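PDB 6ERC: peroxinectin A from Dictyostelium discoideum, which is a secreted haem peroxidase that uses hydrogen peroxide to oxidise phenolic donors to radicals, with iodide and thiocyanate peroxidase activity as well. Local coordinates for residues A[229-234]-A[249-254]; A[484-489]-A[494-499]; A[47-52]-A[363-368]. One frame throughout, in Å; residues are numbered along the deposited sequence.

Contact 1: residues A[229-234]-A[249-254]; sequences RDHNRL and RVFQQS
His231 lays its ring against Ser254 in a helical hairpin of the mainly helical animal haem peroxidase fold. Its arms are helix 218-241 and helix 247-275. The two segments run at 130° to each other, and their axes come within 9.4 Å.

The packing across the contact is van der Waals, without a hydrogen bond. Ser254 CB sits over one face of the imidazole, 3.3 Å from His231 NE2. The ring reaches it because CG stands anti to the backbone N of His231 (chi1 175°). Phe251 meets the ring obliquely, with its CD1 3.8 Å from His231 NE2 and the planes 59° apart. Leu234 borders the Ser254 hydroxyl.

Further polar bonds lie within each helix. His231 ND1 donates to Asn232 OD1 at 3.3 Å, nearly straight and in the ring plane, which would help hold the ring's rotation. Arg233 grips Asp230 OD1 side-on through NE and NH2 in a salt bridge. Asp230 and Arg233 have second partners in Arg496 and Glu486. Arg249 takes Gln253 OE1 likewise. The buried Ser254 hydroxyl is satisfied by its own helix: OG donates to Val250 O at 2.8 Å, and Ser254 N reaches that oxygen from the opposite face of the carbonyl.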
ATOM      1  N   ARG A 229       8.695   6.049  17.706  1.00 57.86           N
ATOM      2  CA  ARG A 229       9.484   6.987  18.497  1.00 59.08           C
ATOM      3  C   ARG A 229       8.695   8.262  18.766  1.00 59.09           C
ATOM      4  O   ARG A 229       8.627   8.739  19.905  1.00 58.48           O
ATOM      5  CB  ARG A 229      10.789   7.312  17.774  1.00 57.98           C
ATOM      6  CG  ARG A 229      11.757   6.152  17.673  1.00 58.01           C
ATOM      7  CD  ARG A 229      12.984   6.545  16.871  1.00 55.96           C
ATOM      8  NE  ARG A 229      13.936   5.450  16.749  1.00 55.48           N
ATOM      9  CZ  ARG A 229      15.088   5.530  16.095  1.00 56.49           C
ATOM     10  NH1 ARG A 229      15.439   6.661  15.497  1.00 55.30           N
ATOM     11  NH2 ARG A 229      15.893   4.478  16.037  1.00 57.85           N
ATOM     12  N   ASP A 230       8.094   8.829  17.719  1.00 58.71           N
ATOM     13  CA  ASP A 230       7.291  10.034  17.883  1.00 58.97           C
ATOM     14  C   ASP A 230       6.116   9.792  18.819  1.00 59.66           C
ATOM     15  O   ASP A 230       5.684  10.710  19.524  1.00 60.18           O
ATOM     16  CB  ASP A 230       6.799  10.518  16.518  1.00 59.10           C
ATOM     17  CG  ASP A 230       6.460  11.996  16.507  1.00 58.72           C
ATOM     18  OD1 ASP A 230       7.317  12.804  16.919  1.00 58.21           O
ATOM     19  OD2 ASP A 230       5.346  12.354  16.063  1.00 59.73           O
ATOM     20  N   HIS A 231       5.589   8.566  18.844  1.00 58.49           N
ATOM     21  CA  HIS A 231       4.501   8.247  19.760  1.00 60.39           C
ATOM     22  C   HIS A 231       4.983   8.268  21.206  1.00 60.96           C
ATOM     23  O   HIS A 231       4.398   8.946  22.057  1.00 58.88           O
ATOM     24  CB  HIS A 231       3.906   6.881  19.415  1.00 58.64           C
ATOM     25  CG  HIS A 231       2.858   6.424  20.380  1.00 59.82           C
ATOM     26  ND1 HIS A 231       3.163   5.780  21.560  1.00 61.21           N
ATOM     27  CD2 HIS A 231       1.509   6.527  20.346  1.00 59.86           C
ATOM     28  CE1 HIS A 231       2.045   5.503  22.209  1.00 61.23           C
ATOM     29  NE2 HIS A 231       1.027   5.944  21.493  1.00 60.10           N
ATOM     30  N   ASN A 232       6.048   7.521  21.503  1.00 60.99           N
ATOM     31  CA  ASN A 232       6.566   7.488  22.864  1.00 61.05           C
ATOM     32  C   ASN A 232       7.069   8.856  23.300  1.00 62.10           C
ATOM     33  O   ASN A 232       7.048   9.173  24.494  1.00 62.31           O
ATOM     34  CB  ASN A 232       7.679   6.447  22.976  1.00 60.88           C
ATOM     35  CG  ASN A 232       7.152   5.028  22.934  1.00 61.06           C
ATOM     36  OD1 ASN A 232       5.943   4.799  22.993  1.00 60.39           O
ATOM     37  ND2 ASN A 232       8.058   4.065  22.847  1.00 61.57           N
ATOM     38  N   ARG A 233       7.522   9.678  22.355  1.00 61.61           N
ATOM     39  CA  ARG A 233       7.925  11.037  22.691  1.00 60.73           C
ATOM     40  C   ARG A 233       6.731  11.848  23.183  1.00 61.69           C
ATOM     41  O   ARG A 233       6.809  12.532  24.210  1.00 63.52           O
ATOM     42  CB  ARG A 233       8.573  11.699  21.475  1.00 60.53           C
ATOM     43  CG  ARG A 233       9.280  13.008  21.772  1.00 60.40           C
ATOM     44  CD  ARG A 233       9.821  13.635  20.502  1.00 60.80           C
ATOM     45  NE  ARG A 233       8.749  13.942  19.559  1.00 60.75           N
ATOM     46  CZ  ARG A 233       7.986  15.029  19.617  1.00 60.58           C
ATOM     47  NH1 ARG A 233       8.171  15.927  20.575  1.00 62.04           N
ATOM     48  NH2 ARG A 233       7.032  15.219  18.717  1.00 60.64           N
ATOM     49  N   LEU A 234       5.607  11.771  22.465  1.00 60.81           N
ATOM     50  CA  LEU A 234       4.413  12.497  22.884  1.00 60.93           C
ATOM     51  C   LEU A 234       3.835  11.937  24.177  1.00 61.99           C
ATOM     52  O   LEU A 234       3.283  12.692  24.984  1.00 62.69           O
ATOM     53  CB  LEU A 234       3.357  12.460  21.779  1.00 59.02           C
ATOM     54  CG  LEU A 234       3.666  13.238  20.499  1.00 59.26           C
ATOM     55  CD1 LEU A 234       2.553  13.036  19.491  1.00 60.37           C
ATOM     56  CD2 LEU A 234       3.855  14.716  20.772  1.00 60.50           C
ATOM     57  N   ARG A 249      -5.131   6.612  29.196  1.00 64.96           N
ATOM     58  CA  ARG A 249      -5.426   7.948  28.686  1.00 64.56           C
ATOM     59  C   ARG A 249      -4.233   8.532  27.939  1.00 63.46           C
ATOM     60  O   ARG A 249      -4.403   9.175  26.897  1.00 62.12           O
ATOM     61  CB  ARG A 249      -5.840   8.873  29.832  1.00 66.28           C
ATOM     62  CG  ARG A 249      -6.133  10.319  29.412  1.00 64.40           C
ATOM     63  CD  ARG A 249      -7.291  10.414  28.423  1.00 63.92           C
ATOM     64  NE  ARG A 249      -7.452  11.765  27.888  1.00 63.68           N
ATOM     65  CZ  ARG A 249      -8.102  12.750  28.501  1.00 65.81           C
ATOM     66  NH1 ARG A 249      -8.663  12.555  29.689  1.00 66.42           N
ATOM     67  NH2 ARG A 249      -8.187  13.944  27.926  1.00 65.87           N
ATOM     68  N   VAL A 250      -3.021   8.337  28.460  1.00 64.57           N
ATOM     69  CA  VAL A 250      -1.840   8.846  27.772  1.00 63.87           C
ATOM     70  C   VAL A 250      -1.685   8.161  26.422  1.00 64.54           C
ATOM     71  O   VAL A 250      -1.349   8.800  25.418  1.00 63.33           O
ATOM     72  CB  VAL A 250      -0.585   8.664  28.644  1.00 64.87           C
ATOM     73  CG1 VAL A 250       0.656   9.157  27.908  1.00 64.40           C
ATOM     74  CG2 VAL A 250      -0.743   9.402  29.962  1.00 65.46           C
ATOM     75  N   PHE A 251      -1.928   6.849  26.376  1.00 65.37           N
ATOM     76  CA  PHE A 251      -1.816   6.123  25.117  1.00 62.37           C
ATOM     77  C   PHE A 251      -2.790   6.671  24.082  1.00 61.96           C
ATOM     78  O   PHE A 251      -2.396   7.011  22.962  1.00 61.14           O
ATOM     79  CB  PHE A 251      -2.062   4.632  25.341  1.00 62.94           C
ATOM     80  CG  PHE A 251      -2.253   3.865  24.070  1.00 63.55           C
ATOM     81  CD1 PHE A 251      -1.161   3.414  23.352  1.00 63.29           C
ATOM     82  CD2 PHE A 251      -3.524   3.616  23.579  1.00 62.82           C
ATOM     83  CE1 PHE A 251      -1.333   2.719  22.175  1.00 62.39           C
ATOM     84  CE2 PHE A 251      -3.700   2.923  22.404  1.00 62.47           C
ATOM     85  CZ  PHE A 251      -2.605   2.473  21.700  1.00 62.18           C
ATOM     86  N   GLN A 252      -4.073   6.762  24.441  1.00 61.55           N
ATOM     87  CA  GLN A 252      -5.081   7.200  23.482  1.00 61.24           C
ATOM     88  C   GLN A 252      -4.779   8.601  22.966  1.00 60.91           C
ATOM     89  O   GLN A 252      -4.845   8.857  21.759  1.00 62.23           O
ATOM     90  CB  GLN A 252      -6.471   7.143  24.119  1.00 61.91           C
ATOM     91  CG  GLN A 252      -6.943   5.736  24.462  1.00 63.09           C
ATOM     92  CD  GLN A 252      -6.963   4.806  23.262  1.00 61.93           C
ATOM     93  OE1 GLN A 252      -6.937   5.249  22.112  1.00 61.00           O
ATOM     94  NE2 GLN A 252      -7.002   3.507  23.526  1.00 61.86           N
ATOM     95  N   GLN A 253      -4.447   9.526  23.867  1.00 62.31           N
ATOM     96  CA  GLN A 253      -4.079  10.872  23.435  1.00 61.82           C
ATOM     97  C   GLN A 253      -2.867  10.837  22.514  1.00 59.49           C
ATOM     98  O   GLN A 253      -2.767  11.637  21.577  1.00 58.16           O
ATOM     99  CB  GLN A 253      -3.808  11.754  24.654  1.00 62.49           C
ATOM    100  CG  GLN A 253      -5.051  12.077  25.477  1.00 62.48           C
ATOM    101  CD  GLN A 253      -5.959  13.143  24.863  1.00 62.15           C
ATOM    102  OE1 GLN A 253      -7.005  13.464  25.430  1.00 62.28           O
ATOM    103  NE2 GLN A 253      -5.570  13.694  23.715  1.00 61.16           N
ATOM    104  N   SER A 254      -1.931   9.919  22.765  1.00 60.77           N
ATOM    105  CA  SER A 254      -0.788   9.766  21.870  1.00 61.97           C
ATOM    106  C   SER A 254      -1.202   9.101  20.563  1.00 60.44           C
ATOM    107  O   SER A 254      -0.788   9.535  19.482  1.00 58.17           O
ATOM    108  CB  SER A 254       0.314   8.960  22.556  1.00 61.29           C
ATOM    109  OG  SER A 254       0.758   9.604  23.736  1.00 62.14           O
TER

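Contact 2: residues A[484-489]-A[494-499]; sequences ECETTT and IKRTTS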
ATOM      1  N   GLU A 484      -3.025  19.527  22.061  1.00 59.50           N
ATOM      2  CA  GLU A 484      -1.666  19.471  22.586  1.00 61.06           C
ATOM      3  C   GLU A 484      -0.744  18.597  21.743  1.00 59.60           C
ATOM      4  O   GLU A 484       0.362  18.277  22.187  1.00 60.34           O
ATOM      5  CB  GLU A 484      -1.682  18.976  24.036  1.00 62.19           C
ATOM      6  CG  GLU A 484      -2.540  19.828  24.963  1.00 62.31           C
ATOM      7  CD  GLU A 484      -2.257  19.571  26.433  1.00 63.75           C
ATOM      8  OE1 GLU A 484      -1.839  20.519  27.132  1.00 63.71           O
ATOM      9  OE2 GLU A 484      -2.451  18.422  26.885  1.00 63.55           O
ATOM     10  N   CYS A 485      -1.163  18.207  20.542  1.00 61.07           N
ATOM     11  CA  CYS A 485      -0.297  17.442  19.661  1.00 60.24           C
ATOM     12  C   CYS A 485       0.759  18.360  19.045  1.00 59.52           C
ATOM     13  O   CYS A 485       0.759  19.578  19.239  1.00 59.71           O
ATOM     14  CB  CYS A 485      -1.112  16.745  18.573  1.00 60.20           C
ATOM     15  SG  CYS A 485      -2.392  15.605  19.158  1.00 59.37           S
ATOM     16  N   GLU A 486       1.674  17.762  18.287  1.00 58.48           N
ATOM     17  CA  GLU A 486       2.769  18.472  17.631  1.00 59.58           C
ATOM     18  C   GLU A 486       2.860  18.060  16.168  1.00 58.26           C
ATOM     19  O   GLU A 486       3.926  17.725  15.648  1.00 57.46           O
ATOM     20  CB  GLU A 486       4.084  18.201  18.351  1.00 60.29           C
ATOM     21  CG  GLU A 486       4.015  18.396  19.853  1.00 60.90           C
ATOM     22  CD  GLU A 486       5.317  18.044  20.535  1.00 62.02           C
ATOM     23  OE1 GLU A 486       6.270  17.653  19.827  1.00 60.98           O
ATOM     24  OE2 GLU A 486       5.387  18.156  21.778  1.00 63.49           O
ATOM     25  N   THR A 487       1.724  18.085  15.479  1.00 59.37           N
ATOM     26  CA  THR A 487       1.665  17.609  14.105  1.00 58.25           C
ATOM     27  C   THR A 487       2.378  18.589  13.182  1.00 58.08           C
ATOM     28  O   THR A 487       2.006  19.764  13.101  1.00 59.27           O
ATOM     29  CB  THR A 487       0.212  17.425  13.679  1.00 57.95           C
ATOM     30  OG1 THR A 487      -0.448  16.564  14.614  1.00 58.13           O
ATOM     31  CG2 THR A 487       0.138  16.809  12.299  1.00 57.67           C
ATOM     32  N   THR A 488       3.398  18.099  12.478  1.00 57.66           N
ATOM     33  CA  THR A 488       4.178  18.927  11.568  1.00 57.00           C
ATOM     34  C   THR A 488       4.360  18.213  10.232  1.00 57.99           C
ATOM     35  O   THR A 488       3.663  17.232   9.949  1.00 56.19           O
ATOM     36  CB  THR A 488       5.535  19.258  12.194  1.00 57.63           C
ATOM     37  OG1 THR A 488       6.267  20.140  11.335  1.00 58.02           O
ATOM     38  CG2 THR A 488       6.346  17.990  12.438  1.00 57.14           C
ATOM     39  N   THR A 489       5.286  18.694   9.406  1.00 58.23           N
ATOM     40  CA  THR A 489       5.576  18.039   8.141  1.00 57.93           C
ATOM     41  C   THR A 489       6.404  16.777   8.366  1.00 57.62           C
ATOM     42  O   THR A 489       7.059  16.602   9.396  1.00 57.33           O
ATOM     43  CB  THR A 489       6.324  18.977   7.191  1.00 57.35           C
ATOM     44  OG1 THR A 489       7.564  19.384   7.785  1.00 56.34           O
ATOM     45  CG2 THR A 489       5.483  20.202   6.871  1.00 57.52           C
ATOM     46  N   ILE A 494      10.952  13.436  10.949  1.00 56.75           N
ATOM     47  CA  ILE A 494      12.206  12.700  10.805  1.00 55.90           C
ATOM     48  C   ILE A 494      13.260  13.276  11.740  1.00 54.94           C
ATOM     49  O   ILE A 494      13.951  12.542  12.456  1.00 55.37           O
ATOM     50  CB  ILE A 494      12.675  12.726   9.336  1.00 54.42           C
ATOM     51  CG1 ILE A 494      11.740  11.884   8.468  1.00 54.56           C
ATOM     52  CG2 ILE A 494      14.103  12.204   9.204  1.00 54.03           C
ATOM     53  CD1 ILE A 494      11.879  12.137   6.978  1.00 53.73           C
ATOM     54  N   LYS A 495      13.402  14.602  11.742  1.00 57.15           N
ATOM     55  CA  LYS A 495      14.390  15.245  12.602  1.00 58.39           C
ATOM     56  C   LYS A 495      14.089  14.984  14.072  1.00 57.77           C
ATOM     57  O   LYS A 495      14.990  14.669  14.857  1.00 59.59           O
ATOM     58  CB  LYS A 495      14.419  16.744  12.319  1.00 58.54           C
ATOM     59  CG  LYS A 495      14.806  17.105  10.894  1.00 58.98           C
ATOM     60  CD  LYS A 495      14.591  18.590  10.635  1.00 59.90           C
ATOM     61  CE  LYS A 495      14.923  18.973   9.202  1.00 59.35           C
ATOM     62  NZ  LYS A 495      14.716  20.428   8.966  1.00 60.02           N
ATOM     63  N   ARG A 496      12.820  15.115  14.463  1.00 57.03           N
ATOM     64  CA  ARG A 496      12.432  14.882  15.850  1.00 57.83           C
ATOM     65  C   ARG A 496      12.783  13.477  16.317  1.00 58.16           C
ATOM     66  O   ARG A 496      13.040  13.266  17.508  1.00 58.94           O
ATOM     67  CB  ARG A 496      10.930  15.119  16.015  1.00 58.53           C
ATOM     68  CG  ARG A 496      10.570  16.522  16.444  1.00 60.04           C
ATOM     69  CD  ARG A 496       9.236  16.985  15.873  1.00 59.27           C
ATOM     70  NE  ARG A 496       8.209  15.945  15.867  1.00 57.13           N
ATOM     71  CZ  ARG A 496       6.911  16.187  15.701  1.00 58.23           C
ATOM     72  NH1 ARG A 496       6.477  17.432  15.546  1.00 58.25           N
ATOM     73  NH2 ARG A 496       6.043  15.186  15.700  1.00 57.32           N
ATOM     74  N   THR A 497      12.799  12.505  15.405  1.00 57.03           N
ATOM     75  CA  THR A 497      12.868  11.097  15.773  1.00 56.40           C
ATOM     76  C   THR A 497      14.192  10.441  15.404  1.00 55.40           C
ATOM     77  O   THR A 497      14.334   9.228  15.581  1.00 56.44           O
ATOM     78  CB  THR A 497      11.721  10.334  15.115  1.00 56.11           C
ATOM     79  OG1 THR A 497      11.774  10.531  13.697  1.00 57.23           O
ATOM     80  CG2 THR A 497      10.379  10.823  15.637  1.00 56.50           C
ATOM     81  N   THR A 498      15.163  11.200  14.905  1.00 55.66           N
ATOM     82  CA  THR A 498      16.425  10.636  14.451  1.00 57.18           C
ATOM     83  C   THR A 498      17.593  11.325  15.139  1.00 56.99           C
ATOM     84  O   THR A 498      17.466  12.426  15.680  1.00 59.60           O
ATOM     85  CB  THR A 498      16.583  10.761  12.931  1.00 56.92           C
ATOM     86  OG1 THR A 498      16.384  12.125  12.537  1.00 56.05           O
ATOM     87  CG2 THR A 498      15.582   9.872  12.221  1.00 54.83           C
ATOM     88  N   SER A 499      18.741  10.656  15.100  1.00 56.99           N
ATOM     89  CA  SER A 499      19.974  11.149  15.699  1.00 58.14           C
ATOM     90  C   SER A 499      20.951  11.522  14.592  1.00 58.44           C
ATOM     91  O   SER A 499      21.327  10.670  13.780  1.00 58.69           O
ATOM     92  CB  SER A 499      20.584  10.094  16.622  1.00 58.96           C
ATOM     93  OG  SER A 499      21.870  10.487  17.066  1.00 59.83           O
TER
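Arg496 points its guanidinium from helix 490-497 back to the loop of Glu486 and Thr488. This surface loop follows helix 476-481, and the contact closes it on the helix it leads into, N-capped by Thr489, near the C-terminal end of the peroxidase fold. The Arg496 chain bends at chi2 and chi3 (40°), which turns the flat end so that its edge meets the loop backbone. NH1 donates to Glu486 O at 2.6 Å, with a nearly straight N-H...O angle of 163°. The donor lies in the carbonyl plane, and the oxygen close to the guanidinium plane. NH2 adds a weak bond to the same Glu486 O at 3.3 Å.

The two faces of the guanidinium meet different groups. The methyl CG2 of Thr488 covers one, packed tightly at 3.2 Å from Arg496 NH1. With OG1 anti to the backbone N (chi1 -176°), the methyl of Thr488, not its hydroxyl, is set against the guanidinium. Over the opposite face lies Glu486 OE1, 4.3 Å from Arg496 NH1, with no N-H directed at it. That oxygen forms its salt bridge with Arg233, while Glu486 OE2 pairs with Lys237. Arg496 NH2 pairs with Asp230 OD2. Next to Glu486, Cys485 forms a disulfide with Cys257.

The direct link is therefore charged donor to neutral carbonyl. The nearby carboxylate of Glu486 probably adds only a through-space attraction to Arg496.

Contact 3: residues A[47-52]-A[363-368]; sequences PSRAIS and DLRNFL
Arg365 meets Ser52 and Arg49 one residue beyond Leu364, which touches the haem. Its chain bends at chi3 (70°), and NH1 donates to Ser52 OG at 3.0 Å, with the oxygen in the guanidinium plane. Ser52 OG also lies 3.2 Å from Arg365 CG, alongside the aliphatic stem. Arg365 NH1 comes within 3.1 Å of Arg49 NH1, and the two guanidinium planes are only 19° apart. These like charges are probably offset by carboxylates: Asp378 OD2 bonds Arg49 NH1 and Ser52 OG, Asp101 pairs with Arg49 NE, and Asp57 pairs with Arg365 NH2.

In the animal haem peroxidase fold this joins the early helix 48-56 to the end of helix 362-365, where Asn366 leaves the helical path. Asn366 OD1 is gripped end-on by Arg49, at 2.9 Å from NH2 and 3.2 Å from NH1. The amide stands almost upright on the guanidinium plane of Arg49 (86°), and the same OD1 lies above one face of the Arg365 guanidinium, toward its rim. A leucine in place of Arg49 would probably leave Asn366 OD1 without either donor, and Asp101 and Asp378 without the charge of Arg49.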
ATOM      1  N   PRO A  47      -2.252 -15.393 -20.505  1.00 61.90           N
ATOM      2  CA  PRO A  47      -2.081 -15.558 -19.056  1.00 61.10           C
ATOM      3  C   PRO A  47      -1.272 -14.421 -18.448  1.00 59.93           C
ATOM      4  O   PRO A  47      -0.593 -13.659 -19.141  1.00 58.48           O
ATOM      5  CB  PRO A  47      -1.343 -16.895 -18.931  1.00 62.33           C
ATOM      6  CG  PRO A  47      -1.617 -17.606 -20.208  1.00 62.55           C
ATOM      7  CD  PRO A  47      -1.724 -16.544 -21.254  1.00 60.51           C
ATOM      8  N   SER A  48      -1.344 -14.325 -17.117  1.00 62.07           N
ATOM      9  CA  SER A  48      -0.714 -13.212 -16.408  1.00 60.63           C
ATOM     10  C   SER A  48       0.790 -13.173 -16.660  1.00 59.45           C
ATOM     11  O   SER A  48       1.347 -12.120 -16.991  1.00 58.22           O
ATOM     12  CB  SER A  48      -1.005 -13.317 -14.910  1.00 59.22           C
ATOM     13  OG  SER A  48      -2.399 -13.318 -14.660  1.00 58.35           O
ATOM     14  N   ARG A  49       1.465 -14.315 -16.513  1.00 59.51           N
ATOM     15  CA  ARG A  49       2.917 -14.331 -16.662  1.00 60.34           C
ATOM     16  C   ARG A  49       3.343 -13.959 -18.077  1.00 61.47           C
ATOM     17  O   ARG A  49       4.436 -13.415 -18.273  1.00 60.67           O
ATOM     18  CB  ARG A  49       3.464 -15.707 -16.279  1.00 60.94           C
ATOM     19  CG  ARG A  49       4.967 -15.877 -16.485  1.00 61.61           C
ATOM     20  CD  ARG A  49       5.787 -14.811 -15.771  1.00 59.77           C
ATOM     21  NE  ARG A  49       7.219 -15.038 -15.948  1.00 60.64           N
ATOM     22  CZ  ARG A  49       8.171 -14.173 -15.607  1.00 60.51           C
ATOM     23  NH1 ARG A  49       7.860 -13.002 -15.066  1.00 61.03           N
ATOM     24  NH2 ARG A  49       9.444 -14.481 -15.814  1.00 61.91           N
ATOM     25  N   ALA A  50       2.504 -14.245 -19.073  1.00 62.31           N
ATOM     26  CA  ALA A  50       2.808 -13.819 -20.435  1.00 61.57           C
ATOM     27  C   ALA A  50       2.715 -12.303 -20.556  1.00 58.82           C
ATOM     28  O   ALA A  50       3.636 -11.653 -21.063  1.00 58.33           O
ATOM     29  CB  ALA A  50       1.865 -14.504 -21.424  1.00 61.29           C
ATOM     30  N   ILE A  51       1.609 -11.721 -20.087  1.00 58.36           N
ATOM     31  CA  ILE A  51       1.478 -10.268 -20.094  1.00 59.94           C
ATOM     32  C   ILE A  51       2.629  -9.628 -19.331  1.00 59.56           C
ATOM     33  O   ILE A  51       3.104  -8.546 -19.698  1.00 58.69           O
ATOM     34  CB  ILE A  51       0.116  -9.845 -19.507  1.00 59.07           C
ATOM     35  CG1 ILE A  51      -1.043 -10.432 -20.321  1.00 60.38           C
ATOM     36  CG2 ILE A  51       0.008  -8.329 -19.447  1.00 58.94           C
ATOM     37  CD1 ILE A  51      -1.151  -9.911 -21.745  1.00 60.03           C
ATOM     38  N   SER A  52       3.092 -10.277 -18.261  1.00 58.37           N
ATOM     39  CA  SER A  52       4.222  -9.749 -17.503  1.00 59.11           C
ATOM     40  C   SER A  52       5.474  -9.684 -18.367  1.00 58.83           C
ATOM     41  O   SER A  52       6.162  -8.658 -18.409  1.00 58.23           O
ATOM     42  CB  SER A  52       4.467 -10.613 -16.264  1.00 59.58           C
ATOM     43  OG  SER A  52       5.578 -10.144 -15.523  1.00 58.24           O
ATOM     44  N   ASP A 363      13.723  -7.107  -9.781  1.00 58.65           N
ATOM     45  CA  ASP A 363      13.707  -7.507  -8.378  1.00 57.01           C
ATOM     46  C   ASP A 363      12.303  -7.889  -7.936  1.00 55.81           C
ATOM     47  O   ASP A 363      12.135  -8.786  -7.102  1.00 55.96           O
ATOM     48  CB  ASP A 363      14.249  -6.380  -7.501  1.00 57.09           C
ATOM     49  CG  ASP A 363      15.680  -6.014  -7.843  1.00 58.57           C
ATOM     50  OD1 ASP A 363      15.903  -5.451  -8.935  1.00 59.11           O
ATOM     51  OD2 ASP A 363      16.580  -6.291  -7.020  1.00 58.01           O
ATOM     52  N   LEU A 364      11.288  -7.226  -8.487  1.00 54.83           N
ATOM     53  CA  LEU A 364       9.896  -7.534  -8.191  1.00 56.06           C
ATOM     54  C   LEU A 364       9.288  -8.498  -9.204  1.00 57.83           C
ATOM     55  O   LEU A 364       8.498  -9.372  -8.829  1.00 57.60           O
ATOM     56  CB  LEU A 364       9.072  -6.243  -8.163  1.00 56.81           C
ATOM     57  CG  LEU A 364       9.460  -5.194  -7.117  1.00 55.43           C
ATOM     58  CD1 LEU A 364       8.961  -3.823  -7.535  1.00 54.87           C
ATOM     59  CD2 LEU A 364       8.901  -5.565  -5.757  1.00 54.16           C
ATOM     60  N   ARG A 365       9.643  -8.360 -10.484  1.00 58.98           N
ATOM     61  CA  ARG A 365       8.993  -9.145 -11.526  1.00 57.98           C
ATOM     62  C   ARG A 365       9.615 -10.526 -11.688  1.00 57.73           C
ATOM     63  O   ARG A 365       8.926 -11.462 -12.102  1.00 58.41           O
ATOM     64  CB  ARG A 365       9.046  -8.392 -12.857  1.00 57.97           C
ATOM     65  CG  ARG A 365       7.968  -8.810 -13.843  1.00 59.30           C
ATOM     66  CD  ARG A 365       8.098  -8.080 -15.170  1.00 58.33           C
ATOM     67  NE  ARG A 365       9.268  -8.515 -15.929  1.00 59.61           N
ATOM     68  CZ  ARG A 365       9.326  -9.628 -16.656  1.00 59.15           C
ATOM     69  NH1 ARG A 365       8.281 -10.442 -16.726  1.00 59.73           N
ATOM     70  NH2 ARG A 365      10.436  -9.933 -17.313  1.00 58.65           N
ATOM     71  N   ASN A 366      10.897 -10.678 -11.368  1.00 57.23           N
ATOM     72  CA  ASN A 366      11.607 -11.943 -11.535  1.00 58.45           C
ATOM     73  C   ASN A 366      12.374 -12.298 -10.269  1.00 58.24           C
ATOM     74  O   ASN A 366      13.582 -12.540 -10.290  1.00 59.44           O
ATOM     75  CB  ASN A 366      12.559 -11.879 -12.729  1.00 60.68           C
ATOM     76  CG  ASN A 366      11.831 -11.759 -14.054  1.00 60.08           C
ATOM     77  OD1 ASN A 366      10.889 -12.503 -14.333  1.00 59.45           O
ATOM     78  ND2 ASN A 366      12.267 -10.815 -14.880  1.00 60.49           N
ATOM     79  N   PHE A 367      11.673 -12.340  -9.139  1.00 58.83           N
ATOM     80  CA  PHE A 367      12.286 -12.762  -7.887  1.00 59.66           C
ATOM     81  C   PHE A 367      12.286 -14.283  -7.799  1.00 59.95           C
ATOM     82  O   PHE A 367      11.250 -14.925  -8.002  1.00 60.67           O
ATOM     83  CB  PHE A 367      11.543 -12.170  -6.689  1.00 57.86           C
ATOM     84  CG  PHE A 367      12.056 -12.663  -5.367  1.00 58.64           C
ATOM     85  CD1 PHE A 367      13.201 -12.120  -4.810  1.00 58.16           C
ATOM     86  CD2 PHE A 367      11.407 -13.684  -4.691  1.00 58.96           C
ATOM     87  CE1 PHE A 367      13.683 -12.577  -3.600  1.00 58.87           C
ATOM     88  CE2 PHE A 367      11.887 -14.145  -3.478  1.00 59.07           C
ATOM     89  CZ  PHE A 367      13.025 -13.592  -2.933  1.00 59.31           C
ATOM     90  N   LEU A 368      13.444 -14.858  -7.485  1.00 60.37           N
ATOM     91  CA  LEU A 368      13.612 -16.304  -7.435  1.00 62.70           C
ATOM     92  C   LEU A 368      13.949 -16.749  -6.021  1.00 62.38           C
ATOM     93  O   LEU A 368      14.642 -16.042  -5.282  1.00 61.17           O
ATOM     94  CB  LEU A 368      14.719 -16.770  -8.390  1.00 62.04           C
ATOM     95  CG  LEU A 368      14.474 -16.561  -9.883  1.00 61.64           C
ATOM     96  CD1 LEU A 368      15.668 -17.058 -10.675  1.00 63.49           C
ATOM     97  CD2 LEU A 368      13.205 -17.266 -10.334  1.00 63.68           C
TER

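How the contacts relate
From the N terminus, contact 3 opens first, at 47-52, and closes at 363-368 after 310 intervening residues. Contact 1 is nested in that long loop and closes a short one of 14 residues. Contact 2 follows contact 3 along the chain and closes a short loop of four residues, all helical, tying the segment before helix 490-497 to that helix. No loops cross. Contacts 1 and 2 touch in space, with centres 12 Å apart. A probable bond from Arg229 NH1 to Thr497 O helps join helix 218-241 to helix 490-497. Contact 3 lies on the opposite side of the chain's centre, about 42 Å from contact 1 between centres, and ties helix 48-56 to helix 362-365.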